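Local atomic coordinates of secreted protein (Streptomyces lividans TK24, PDB entry 5LXZ), a protein that probably acts as a copper metalloradical oxidase related to galactose oxidase, holding its metal at a seven-bladed beta-propeller to which a beta-barrel domain is attached. Residues P169-I174 / I268-P273; L260-L265 / P299-M304; N276-P281 / T287-V292; K308-G313 / R384-K389. The protein carries 1 engineered substitution. All blocks are in the same frame, centred on the assembly; numbering follows the deposited sequence.

Contact 1 (P169-I174 / I268-P273)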
loop_
_atom_site.group_PDB
_atom_site.type_symbol
_atom_site.label_atom_id
_atom_site.label_comp_id
_atom_site.label_asym_id
_atom_site.label_seq_id
_atom_site.Cartn_x
_atom_site.Cartn_y
_atom_site.Cartn_z
ATOM N N PRO A 169 23.327 12.664 -17.538
ATOM C CA PRO A 169 23.430 14.054 -17.083
ATOM C C PRO A 169 24.067 14.146 -15.719
ATOM O O PRO A 169 23.904 13.247 -14.901
ATOM C CB PRO A 169 21.971 14.535 -17.044
ATOM C CG PRO A 169 21.151 13.288 -16.954
ATOM C CD PRO A 169 21.920 12.244 -17.713
ATOM N N GLY A 170 24.810 15.205 -15.484
ATOM C CA GLY A 170 25.271 15.504 -14.159
ATOM C C GLY A 170 24.055 15.905 -13.318
ATOM O O GLY A 170 23.118 16.551 -13.841
ATOM N N LEU A 171 24.099 15.553 -12.039
ATOM C CA LEU A 171 22.988 15.755 -11.101
ATOM C C LEU A 171 23.484 16.489 -9.893
ATOM O O LEU A 171 24.495 16.087 -9.282
ATOM C CB LEU A 171 22.384 14.411 -10.690
ATOM C CG LEU A 171 21.820 13.504 -11.786
ATOM C CD1 LEU A 171 21.318 12.184 -11.224
ATOM C CD2 LEU A 171 20.720 14.171 -12.589
ATOM N N GLY A 172 22.810 17.569 -9.546
ATOM C CA GLY A 172 23.105 18.349 -8.373
ATOM C C GLY A 172 21.832 18.653 -7.613
ATOM O O GLY A 172 20.935 19.280 -8.165
ATOM N N ARG A 173 21.766 18.248 -6.356
ATOM C CA ARG A 173 20.610 18.534 -5.513
ATOM C C ARG A 173 20.746 19.822 -4.758
ATOM O O ARG A 173 21.801 20.102 -4.188
ATOM C CB ARG A 173 20.371 17.391 -4.540
ATOM C CG ARG A 173 20.178 16.087 -5.270
ATOM C CD ARG A 173 19.606 14.968 -4.446
ATOM N NE ARG A 173 20.073 14.983 -3.069
ATOM C CZ ARG A 173 19.505 14.316 -2.063
ATOM N NH1 ARG A 173 18.435 13.513 -2.252
ATOM N NH2 ARG A 173 20.040 14.431 -0.850
ATOM N N ILE A 174 19.668 20.588 -4.684
ATOM C CA ILE A 174 19.634 21.840 -3.953
ATOM C C ILE A 174 18.250 22.103 -3.357
ATOM O O ILE A 174 17.220 21.904 -4.023
ATOM C CB ILE A 174 20.104 22.985 -4.860
ATOM C CG1 ILE A 174 20.341 24.261 -4.076
ATOM C CG2 ILE A 174 19.156 23.231 -6.029
ATOM C CD1 ILE A 174 21.525 24.144 -3.115
ATOM N N ILE A 268 18.422 8.714 -4.870
ATOM C CA ILE A 268 18.472 10.155 -4.567
ATOM C C ILE A 268 17.101 10.804 -4.543
ATOM O O ILE A 268 16.982 12.019 -4.576
ATOM C CB ILE A 268 19.484 10.902 -5.464
ATOM C CG1 ILE A 268 19.060 10.846 -6.926
ATOM C CG2 ILE A 268 20.881 10.334 -5.242
ATOM C CD1 ILE A 268 19.839 11.802 -7.807
ATOM N N GLY A 269 16.047 10.009 -4.404
ATOM C CA GLY A 269 14.706 10.524 -4.260
ATOM C C GLY A 269 13.940 10.844 -5.530
ATOM O O GLY A 269 12.897 11.455 -5.430
ATOM N N GLN A 270 14.453 10.407 -6.680
ATOM C CA GLN A 270 13.795 10.580 -7.987
ATOM C C GLN A 270 12.828 9.380 -8.181
ATOM O O GLN A 270 13.167 8.297 -7.806
ATOM C CB GLN A 270 14.814 10.526 -9.143
ATOM C CG GLN A 270 16.103 11.353 -9.025
ATOM C CD GLN A 270 17.123 11.119 -10.181
ATOM O OE1 GLN A 270 17.251 11.973 -11.071
ATOM N NE2 GLN A 270 17.865 10.001 -10.148
ATOM N N LEU A 271 11.699 9.576 -8.828
ATOM C CA LEU A 271 10.824 8.419 -9.214
ATOM C C LEU A 271 11.582 7.492 -10.142
ATOM O O LEU A 271 12.262 7.938 -11.069
ATOM C CB LEU A 271 9.544 8.877 -9.889
ATOM C CG LEU A 271 8.475 7.778 -10.004
ATOM C CD1 LEU A 271 7.703 7.540 -8.723
ATOM C CD2 LEU A 271 7.504 8.133 -11.095
ATOM N N VAL A 272 11.510 6.191 -9.881
ATOM C CA VAL A 272 12.075 5.220 -10.817
ATOM C C VAL A 272 11.246 5.385 -12.093
ATOM O O VAL A 272 10.011 5.341 -12.057
ATOM C CB VAL A 272 11.992 3.820 -10.244
ATOM C CG1 VAL A 272 12.414 2.802 -11.311
ATOM C CG2 VAL A 272 12.872 3.698 -9.019
ATOM N N PRO A 273 11.910 5.599 -13.240
ATOM C CA PRO A 273 11.186 6.005 -14.447
ATOM C C PRO A 273 10.618 4.836 -15.238
ATOM O O PRO A 273 10.970 4.613 -16.420
ATOM C CB PRO A 273 12.275 6.764 -15.244
ATOM C CG PRO A 273 13.515 6.039 -14.889
ATOM C CD PRO A 273 13.369 5.696 -13.425
#
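Arg173 reaches over Ile268 from the strand 170-174 and makes the one polar link between these two segments. Its CB is aimed at the loop, and CG continues away from the carbonyl carbon, lying beside the backbone N (chi1 -57°). CD lies 3.9 Å from Ile268 O and 4.2 Å from Ile268 CB, so the aliphatic part of the arginine crosses the root of the isoleucine. A bend at chi3 (-36°) then turns the chain, and NE carries the guanidinium round until NH1 faces Ile268 O at 3.1 Å. The acceptor lies close to the guanidinium plane, at its edge, whereas the donor stands above the carbonyl plane and the bond is bent (146° at the hydrogen). NH1 has a second and stronger partner in Asp219, with which it forms a salt bridge. Two residues back, Leu171 adds an apolar touch, its CD1 lying 3.7 Å from Ile268 CD1 and 4.1 Å from Gln270 OE1; Gln270 NE2 is held by Asp266 OD2. A leucine in place of Arg173 would probably leave Asp219 without this charged mate and Ile268 O without this donor. The arrangement is a small surface interface between domains: a strand of the GlxA beta barrel meets a loop of a Kelch-type propeller blade, with the Arg173 side chain about 11 Å from a bound copper ion.

Contact 2 (L260-L265 / P299-M304)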
loop_
_atom_site.group_PDB
_atom_site.type_symbol
_atom_site.label_atom_id
_atom_site.label_comp_id
_atom_site.label_asym_id
_atom_site.label_seq_id
_atom_site.Cartn_x
_atom_site.Cartn_y
_atom_site.Cartn_z
ATOM N N LEU A 260 6.286 -9.100 -9.731
ATOM C CA LEU A 260 6.599 -7.866 -10.397
ATOM C C LEU A 260 6.820 -6.759 -9.362
ATOM O O LEU A 260 5.956 -6.532 -8.516
ATOM C CB LEU A 260 5.485 -7.526 -11.364
ATOM C CG LEU A 260 5.650 -6.246 -12.189
ATOM C CD1 LEU A 260 6.712 -6.371 -13.239
ATOM C CD2 LEU A 260 4.327 -5.938 -12.839
ATOM N N SER A 261 7.902 -6.025 -9.510
ATOM C CA SER A 261 8.189 -4.840 -8.688
ATOM C C SER A 261 8.106 -3.595 -9.564
ATOM O O SER A 261 8.746 -3.534 -10.617
ATOM C CB SER A 261 9.525 -4.971 -8.060
ATOM O OG SER A 261 9.764 -3.822 -7.292
ATOM N N VAL A 262 7.259 -2.659 -9.134
ATOM C CA VAL A 262 6.913 -1.469 -9.881
ATOM C C VAL A 262 7.108 -0.233 -9.047
ATOM O O VAL A 262 6.658 -0.147 -7.891
ATOM C CB VAL A 262 5.454 -1.539 -10.353
ATOM C CG1 VAL A 262 5.043 -0.361 -11.190
ATOM C CG2 VAL A 262 5.271 -2.811 -11.171
ATOM N N SER A 263 7.706 0.757 -9.697
ATOM C CA SER A 263 7.795 2.116 -9.161
ATOM C C SER A 263 8.699 2.204 -7.948
ATOM O O SER A 263 9.593 1.386 -7.765
ATOM C CB SER A 263 6.394 2.720 -8.950
ATOM O OG SER A 263 6.506 4.155 -8.781
ATOM N N GLY A 264 8.522 3.250 -7.160
ATOM C CA GLY A 264 9.363 3.589 -6.050
ATOM C C GLY A 264 10.254 4.796 -6.335
ATOM O O GLY A 264 10.344 5.264 -7.460
ATOM N N LEU A 265 10.810 5.339 -5.284
ATOM C CA LEU A 265 11.801 6.403 -5.378
ATOM C C LEU A 265 13.169 5.780 -5.359
ATOM O O LEU A 265 13.471 4.915 -4.541
ATOM C CB LEU A 265 11.643 7.383 -4.224
ATOM C CG LEU A 265 10.263 8.018 -4.087
ATOM C CD1 LEU A 265 10.271 8.930 -2.860
ATOM C CD2 LEU A 265 9.935 8.806 -5.325
ATOM N N PRO A 299 1.487 1.748 -6.484
ATOM C CA PRO A 299 0.333 1.601 -7.367
ATOM C C PRO A 299 -0.451 0.370 -7.005
ATOM O O PRO A 299 0.101 -0.679 -6.761
ATOM C CB PRO A 299 0.928 1.486 -8.763
ATOM C CG PRO A 299 2.298 0.891 -8.480
ATOM C CD PRO A 299 2.763 1.459 -7.179
ATOM N N ALA A 300 -1.772 0.472 -6.947
ATOM C CA ALA A 300 -2.599 -0.676 -6.618
ATOM C C ALA A 300 -2.780 -1.565 -7.833
ATOM O O ALA A 300 -3.604 -1.271 -8.691
ATOM C CB ALA A 300 -3.935 -0.209 -6.079
ATOM N N LEU A 301 -1.990 -2.638 -7.897
ATOM C CA LEU A 301 -1.876 -3.495 -9.076
ATOM C C LEU A 301 -2.322 -4.912 -8.711
ATOM O O LEU A 301 -1.672 -5.566 -7.899
ATOM C CB LEU A 301 -0.438 -3.547 -9.559
ATOM C CG LEU A 301 0.174 -2.211 -9.961
ATOM C CD1 LEU A 301 1.649 -2.399 -10.321
ATOM C CD2 LEU A 301 -0.549 -1.591 -11.143
ATOM N N PHE A 302 -3.360 -5.385 -9.374
ATOM C CA PHE A 302 -3.957 -6.687 -9.039
ATOM C C PHE A 302 -3.937 -7.604 -10.248
ATOM O O PHE A 302 -4.282 -7.188 -11.355
ATOM C CB PHE A 302 -5.408 -6.498 -8.630
ATOM C CG PHE A 302 -5.587 -5.825 -7.282
ATOM C CD1 PHE A 302 -5.520 -4.468 -7.152
ATOM C CD2 PHE A 302 -5.814 -6.577 -6.151
ATOM C CE1 PHE A 302 -5.663 -3.874 -5.907
ATOM C CE2 PHE A 302 -5.982 -5.996 -4.924
ATOM C CZ PHE A 302 -5.873 -4.641 -4.800
ATOM N N LEU A 303 -3.670 -8.889 -10.012
ATOM C CA LEU A 303 -3.743 -9.859 -11.090
ATOM C C LEU A 303 -5.181 -10.211 -11.415
ATOM O O LEU A 303 -5.941 -10.684 -10.549
ATOM C CB LEU A 303 -2.976 -11.120 -10.693
ATOM C CG LEU A 303 -2.895 -12.213 -11.750
ATOM C CD1 LEU A 303 -2.082 -11.781 -12.956
ATOM C CD2 LEU A 303 -2.217 -13.414 -11.080
ATOM N N MET A 304 -5.518 -10.106 -12.703
ATOM C CA MET A 304 -6.826 -10.418 -13.242
ATOM C C MET A 304 -6.858 -11.873 -13.757
ATOM O O MET A 304 -5.814 -12.486 -14.032
ATOM C CB MET A 304 -7.129 -9.490 -14.404
ATOM C CG MET A 304 -7.091 -8.024 -14.022
ATOM S SD MET A 304 -7.064 -6.915 -15.465
ATOM C CE MET A 304 -8.384 -7.554 -16.521
#
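Pro299 and Leu301 close upon Val262 from the neighbouring blade, a purely apolar meeting in the buried interior. Taken in order, 299-304 begins with Pro299, whose ring presents CG to Val262 CG1 at 4.1 Å and, at the next corner, CD to Ser263 CB at 4.2 Å. The proline thus spans Val262 and Ser263. The hydroxyl of Ser263 is engaged by Phe295 O, so this residue shows only its methylene to the proline. Two residues on, the chain brings a second side chain round to the same valine. Leu301 directs one methyl, CD1, at the branch of Val262: it is 3.7 Å from CG2, 3.9 Å from CB and 4.1 Å from CG1, and so sits against the fork of the valine instead of one methyl alone. Val262 carries CG1 opposite its backbone N (chi1 -177°), which places CG1 within range of both the proline ring and the leucine methyl. Next along the strand, Phe302 meets Tyr365 edge-to-face. Strand 301-303 is the first of its blade and has strand 309-311 beside it. From the blade of Val262, the hydroxyls of Thr250 and Thr252 bond to Pro299 O and Leu301 O; from the same blade as Leu301, Trp330 of strand 328-330 also packs on Val262.

Contact 3 (N276-P281 / T287-V292). With EDO (1,2-ethanediol), chain O.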
loop_
_atom_site.group_PDB
_atom_site.type_symbol
_atom_site.label_atom_id
_atom_site.label_comp_id
_atom_site.label_asym_id
_atom_site.label_seq_id
_atom_site.Cartn_x
_atom_site.Cartn_y
_atom_site.Cartn_z
ATOM N N ASN A 276 10.754 -1.551 -14.451
ATOM C CA ASN A 276 10.176 -2.590 -13.604
ATOM C C ASN A 276 10.978 -3.865 -13.656
ATOM O O ASN A 276 11.769 -4.071 -14.618
ATOM C CB ASN A 276 8.738 -2.808 -14.046
ATOM C CG ASN A 276 7.970 -1.521 -14.046
ATOM O OD1 ASN A 276 8.054 -0.773 -13.069
ATOM N ND2 ASN A 276 7.273 -1.227 -15.110
ATOM N N GLU A 277 10.843 -4.716 -12.643
ATOM C CA GLU A 277 11.609 -5.929 -12.568
ATOM C C GLU A 277 10.810 -7.049 -11.996
ATOM O O GLU A 277 9.784 -6.841 -11.357
ATOM C CB GLU A 277 12.929 -5.770 -11.829
ATOM C CG GLU A 277 12.925 -5.199 -10.480
ATOM C CD GLU A 277 14.376 -4.695 -10.157
ATOM O OE1 GLU A 277 15.356 -5.522 -10.216
ATOM O OE2 GLU A 277 14.588 -3.475 -9.899
ATOM N N VAL A 278 11.247 -8.263 -12.269
ATOM C CA VAL A 278 10.534 -9.446 -11.874
ATOM C C VAL A 278 11.436 -10.321 -11.054
ATOM O O VAL A 278 12.539 -10.637 -11.505
ATOM C CB VAL A 278 9.981 -10.194 -13.096
ATOM C CG1 VAL A 278 9.348 -11.482 -12.684
ATOM C CG2 VAL A 278 9.003 -9.318 -13.876
ATOM N N TYR A 279 10.941 -10.774 -9.912
ATOM C CA TYR A 279 11.612 -11.738 -9.055
ATOM C C TYR A 279 11.105 -13.112 -9.397
ATOM O O TYR A 279 9.906 -13.353 -9.367
ATOM C CB TYR A 279 11.260 -11.461 -7.601
ATOM C CG TYR A 279 11.943 -12.342 -6.581
ATOM C CD1 TYR A 279 13.285 -12.155 -6.282
ATOM C CD2 TYR A 279 11.259 -13.340 -5.913
ATOM C CE1 TYR A 279 13.886 -12.897 -5.312
ATOM C CE2 TYR A 279 11.863 -14.087 -4.919
ATOM C CZ TYR A 279 13.170 -13.849 -4.625
ATOM O OH TYR A 279 13.728 -14.596 -3.621
ATOM N N ASP A 280 12.024 -14.031 -9.704
ATOM C CA ASP A 280 11.652 -15.411 -9.898
ATOM C C ASP A 280 11.934 -16.157 -8.616
ATOM O O ASP A 280 13.095 -16.330 -8.232
ATOM C CB ASP A 280 12.521 -15.969 -11.031
ATOM C CG ASP A 280 12.158 -17.382 -11.380
ATOM O OD1 ASP A 280 11.395 -18.008 -10.641
ATOM O OD2 ASP A 280 12.666 -17.819 -12.452
ATOM N N PRO A 281 10.918 -16.616 -7.875
ATOM C CA PRO A 281 11.172 -17.326 -6.622
ATOM C C PRO A 281 12.019 -18.603 -6.766
ATOM O O PRO A 281 12.661 -19.029 -5.814
ATOM C CB PRO A 281 9.768 -17.675 -6.117
ATOM C CG PRO A 281 8.909 -16.698 -6.816
ATOM C CD PRO A 281 9.469 -16.454 -8.146
ATOM N N THR A 287 15.066 -9.776 -12.686
ATOM C CA THR A 287 15.311 -9.519 -14.099
ATOM C C THR A 287 14.474 -8.307 -14.499
ATOM O O THR A 287 13.274 -8.317 -14.223
ATOM C CB THR A 287 14.889 -10.728 -14.961
ATOM O OG1 THR A 287 15.430 -11.940 -14.415
ATOM C CG2 THR A 287 15.329 -10.552 -16.425
ATOM N N TYR A 288 15.044 -7.353 -15.185
ATOM C CA TYR A 288 14.262 -6.259 -15.737
ATOM C C TYR A 288 13.242 -6.739 -16.746
ATOM O O TYR A 288 13.501 -7.676 -17.510
ATOM C CB TYR A 288 15.109 -5.229 -16.432
ATOM C CG TYR A 288 15.863 -4.282 -15.590
ATOM C CD1 TYR A 288 15.230 -3.247 -14.939
ATOM C CD2 TYR A 288 17.229 -4.368 -15.473
ATOM C CE1 TYR A 288 15.923 -2.356 -14.165
ATOM C CE2 TYR A 288 17.956 -3.421 -14.751
ATOM C CZ TYR A 288 17.305 -2.407 -14.108
ATOM O OH TYR A 288 18.010 -1.507 -13.360
ATOM N N THR A 289 12.060 -6.118 -16.748
ATOM C CA THR A 289 11.159 -6.227 -17.892
ATOM C C THR A 289 11.763 -5.425 -19.043
ATOM O O THR A 289 12.695 -4.633 -18.856
ATOM C CB THR A 289 9.763 -5.720 -17.575
ATOM O OG1 THR A 289 9.838 -4.361 -17.158
ATOM C CG2 THR A 289 9.132 -6.575 -16.473
ATOM N N ASP A 290 11.254 -5.669 -20.239
ATOM C CA ASP A 290 11.861 -5.071 -21.428
ATOM C C ASP A 290 11.540 -3.621 -21.648
ATOM O O ASP A 290 12.376 -2.884 -22.189
ATOM C CB ASP A 290 11.427 -5.835 -22.666
ATOM C CG ASP A 290 11.955 -7.249 -22.692
ATOM O OD1 ASP A 290 12.916 -7.571 -21.941
ATOM O OD2 ASP A 290 11.330 -8.018 -23.467
ATOM N N LYS A 291 10.302 -3.233 -21.356
ATOM C CA LYS A 291 9.776 -1.940 -21.741
ATOM C C LYS A 291 9.369 -1.143 -20.507
ATOM O O LYS A 291 9.058 -1.692 -19.463
ATOM C CB LYS A 291 8.580 -2.094 -22.647
ATOM C CG LYS A 291 8.902 -2.751 -23.987
ATOM C CD LYS A 291 7.626 -3.016 -24.762
ATOM C CE LYS A 291 7.872 -3.708 -26.100
ATOM N NZ LYS A 291 6.573 -4.069 -26.717
ATOM N N VAL A 292 9.476 0.153 -20.659
ATOM C CA VAL A 292 9.134 1.098 -19.622
ATOM C C VAL A 292 7.629 1.191 -19.404
ATOM O O VAL A 292 6.858 1.351 -20.345
ATOM C CB VAL A 292 9.630 2.512 -20.093
ATOM C CG1 VAL A 292 9.117 3.642 -19.233
ATOM C CG2 VAL A 292 11.131 2.536 -20.127
HETATM C C1 EDO O . 7.670 -6.263 -21.488
HETATM O O1 EDO O . 8.101 -5.066 -20.877
HETATM C C2 EDO O . 7.951 -7.408 -20.529
HETATM O O2 EDO O . 9.348 -7.777 -20.404
HETATM O O HOH W 1 7.546 -2.940 -17.562
HETATM O O HOH W 2 11.190 -1.997 -17.305
#
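Strands 277-280 and 285-288 run antiparallel, with Glu277 and Tyr288 as a non-hydrogen-bonded pair (CA to CA 4.1 Å) and Val278 and Thr287 as a hydrogen-bonded one. Val278 N bonds to Thr287 O at 2.8 Å; in return Val278 O accepts from Thr287 N at 2.9 Å. Thr289 N prolongs the ladder with a fairly straight bond to Asn276 O at 3.0 Å, the donor standing above the carbonyl plane of Asn276. That oxygen also lies at the edge of the Tyr288 ring, 3.6 Å from CD1. On the Val278 face, CG2 of the valine meets CG2 of Thr289 at 3.8 Å, the two side chains crossing nearly at right angles. The threonine hydroxyl (chi1 58°) is bonded to two waters at 2.7 Å. One accepts from Asn276 ND2, whose amide also bonds to Arg293 O, and donates to Lys291 O; the other accepts from Asn276 N and likewise contacts Lys291 O. A valine in place of Thr289 would probably leave both waters without this partner and weaken the bridge from Asn276 to Lys291. An ethanediol, probably from the crystallisation liquor, binds Asp290 N and Lys291 N. The whole is a beta hairpin forming the outer pair of strands of a Kelch-type propeller blade.

Contact 4 (K308-G313 / R384-K389)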
loop_
_atom_site.group_PDB
_atom_site.type_symbol
_atom_site.label_atom_id
_atom_site.label_comp_id
_atom_site.label_asym_id
_atom_site.label_seq_id
_atom_site.Cartn_x
_atom_site.Cartn_y
_atom_site.Cartn_z
ATOM N N LYS A 308 -3.628 -10.316 -17.080
ATOM C CA LYS A 308 -3.274 -8.914 -17.097
ATOM C C LYS A 308 -3.376 -8.360 -15.695
ATOM O O LYS A 308 -3.882 -8.991 -14.796
ATOM C CB LYS A 308 -4.141 -8.139 -18.111
ATOM C CG LYS A 308 -4.035 -8.749 -19.520
ATOM C CD LYS A 308 -4.750 -7.895 -20.557
ATOM C CE LYS A 308 -4.761 -8.655 -21.905
ATOM N NZ LYS A 308 -5.527 -7.974 -22.984
ATOM N N ILE A 309 -2.840 -7.168 -15.538
ATOM C CA ILE A 309 -2.809 -6.482 -14.268
ATOM C C ILE A 309 -3.778 -5.314 -14.297
ATOM O O ILE A 309 -3.720 -4.474 -15.214
ATOM C CB ILE A 309 -1.392 -5.983 -13.971
ATOM C CG1 ILE A 309 -0.462 -7.120 -13.577
ATOM C CG2 ILE A 309 -1.367 -4.908 -12.850
ATOM C CD1 ILE A 309 -0.705 -7.775 -12.209
ATOM N N PHE A 310 -4.662 -5.255 -13.296
ATOM C CA PHE A 310 -5.513 -4.133 -13.135
ATOM C C PHE A 310 -4.885 -3.114 -12.227
ATOM O O PHE A 310 -4.507 -3.443 -11.111
ATOM C CB PHE A 310 -6.865 -4.553 -12.561
ATOM C CG PHE A 310 -7.843 -3.411 -12.412
ATOM C CD1 PHE A 310 -8.174 -2.643 -13.521
ATOM C CD2 PHE A 310 -8.352 -3.066 -11.204
ATOM C CE1 PHE A 310 -9.081 -1.607 -13.405
ATOM C CE2 PHE A 310 -9.272 -2.010 -11.086
ATOM C CZ PHE A 310 -9.619 -1.302 -12.185
ATOM N N TYR A 311 -4.751 -1.899 -12.756
ATOM C CA TYR A 311 -4.321 -0.731 -11.954
ATOM C C TYR A 311 -5.555 0.030 -11.636
ATOM O O TYR A 311 -6.200 0.581 -12.534
ATOM C CB TYR A 311 -3.344 0.098 -12.750
ATOM C CG TYR A 311 -2.986 1.434 -12.133
ATOM C CD1 TYR A 311 -2.549 1.522 -10.795
ATOM C CD2 TYR A 311 -3.031 2.597 -12.863
ATOM C CE1 TYR A 311 -2.192 2.742 -10.237
ATOM C CE2 TYR A 311 -2.613 3.786 -12.328
ATOM C CZ TYR A 311 -2.201 3.861 -11.011
ATOM O OH TYR A 311 -1.759 5.015 -10.424
ATOM N N SER A 312 -5.847 0.180 -10.343
ATOM C CA SER A 312 -7.091 0.811 -9.936
ATOM C C SER A 312 -6.970 2.337 -9.979
ATOM O O SER A 312 -7.995 2.997 -9.870
ATOM C CB SER A 312 -7.485 0.397 -8.530
ATOM O OG SER A 312 -6.637 1.023 -7.572
ATOM N N GLY A 313 -5.771 2.863 -10.092
ATOM C CA GLY A 313 -5.503 4.284 -9.967
ATOM C C GLY A 313 -5.064 4.710 -8.575
ATOM O O GLY A 313 -4.451 5.771 -8.429
ATOM N N ARG A 384 -15.898 3.711 -5.876
ATOM C CA ARG A 384 -16.008 3.551 -7.330
ATOM C C ARG A 384 -15.764 2.089 -7.623
ATOM O O ARG A 384 -14.758 1.562 -7.173
ATOM C CB ARG A 384 -15.052 4.459 -8.073
ATOM C CG ARG A 384 -15.088 5.930 -7.655
ATOM C CD ARG A 384 -14.329 6.222 -6.363
ATOM N NE ARG A 384 -13.435 7.369 -6.470
ATOM C CZ ARG A 384 -12.539 7.667 -5.550
ATOM N NH1 ARG A 384 -12.516 6.997 -4.408
ATOM N NH2 ARG A 384 -11.639 8.627 -5.760
ATOM N N ILE A 385 -16.626 1.459 -8.407
ATOM C CA ILE A 385 -16.578 0.027 -8.612
ATOM C C ILE A 385 -16.438 -0.251 -10.089
ATOM O O ILE A 385 -17.222 0.297 -10.881
ATOM C CB ILE A 385 -17.837 -0.641 -8.087
ATOM C CG1 ILE A 385 -18.003 -0.370 -6.595
ATOM C CG2 ILE A 385 -17.769 -2.122 -8.374
ATOM C CD1 ILE A 385 -19.315 -0.818 -5.992
ATOM N N ALA A 386 -15.437 -1.057 -10.465
ATOM C CA ALA A 386 -15.247 -1.476 -11.840
ATOM C C ALA A 386 -15.447 -2.960 -11.929
ATOM O O ALA A 386 -14.852 -3.702 -11.165
ATOM C CB ALA A 386 -13.890 -1.111 -12.360
ATOM N N ASP A 387 -16.252 -3.399 -12.884
ATOM C CA ASP A 387 -16.493 -4.807 -13.182
ATOM C C ASP A 387 -15.661 -5.233 -14.386
ATOM O O ASP A 387 -15.996 -4.882 -15.545
ATOM C CB ASP A 387 -17.978 -5.046 -13.462
ATOM C CG ASP A 387 -18.300 -6.518 -13.722
ATOM O OD1 ASP A 387 -17.420 -7.308 -14.023
ATOM O OD2 ASP A 387 -19.521 -6.814 -13.594
ATOM N N LEU A 388 -14.585 -5.945 -14.159
ATOM C CA LEU A 388 -13.690 -6.264 -15.236
ATOM C C LEU A 388 -14.104 -7.450 -16.084
ATOM O O LEU A 388 -13.378 -7.806 -17.019
ATOM C CB LEU A 388 -12.298 -6.446 -14.708
ATOM C CG LEU A 388 -11.687 -5.307 -13.952
ATOM C CD1 LEU A 388 -10.206 -5.495 -13.826
ATOM C CD2 LEU A 388 -12.033 -3.944 -14.526
ATOM N N LYS A 389 -15.246 -8.054 -15.775
ATOM C CA LYS A 389 -15.826 -9.050 -16.689
ATOM C C LYS A 389 -16.568 -8.410 -17.853
ATOM O O LYS A 389 -16.813 -9.083 -18.849
ATOM C CB LYS A 389 -16.672 -10.083 -15.902
ATOM C CG LYS A 389 -15.734 -11.146 -15.318
ATOM C CD LYS A 389 -16.326 -12.413 -14.719
ATOM C CE LYS A 389 -15.199 -13.397 -14.421
ATOM N NZ LYS A 389 -15.684 -14.615 -13.740
#
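Between two adjacent blades of the beta-propeller, Phe310 of strand 309-311 packs on Ala386, near the end of strand 383-387, and on Leu388 just beyond it. Phe310 swings out with CG opposite its backbone N (chi1 -178°), which carries the ring across to the next blade. There Leu388 lays CD1 over one face of the ring, 3.8 Å from the centroid and 28° off the normal, a CH-pi contact. The methyl is displaced from the centre toward the CG side, with CG and CD1 of the ring each 3.5 Å from it. The other branch of the leucine, CD2, reaches Phe310 CE1 at 3.9 Å. Ala386 approaches obliquely at the far end, CB lying 4.3 Å from Phe310 CZ. Leu388 and Ala386, two residues apart on the partner segment, thus both touch the ring, and Tyr365 and Phe395 of the second blade add aromatic surface around it. Leu388 comes just after the strand, where the chain turns; its CB still points at Phe310. That turn is itself secured by a short polar link: Asp387 OD1 accepts from Lys389 N at 2.9 Å, an Asx turn in which the carboxylate oxygen is met on its anti side.

In the fold
Contacts 2, 3 and 4 follow the propeller from blade to blade. Contact 3 is the outer hairpin of the blade whose strand 259-262 supplies contact 2; the two touch through Ser261 N and Glu277 O at 2.8 Å, their centres 12 Å apart. Contact 2 passes to contact 4, 13 Å away between centres, through paired strands 301-303 and 309-311. Contact 1 lies further out, 22 Å from contact 2 by centres, yet its loop returns to the same blade through Val272 N and Gly264 O. The chain holds two copper ions, one bound by Tyr248, Tyr460, His461 and His548, the other by Asp53 and Glu101; the Pro299 side chain of contact 2 is about 13 Å from a copper.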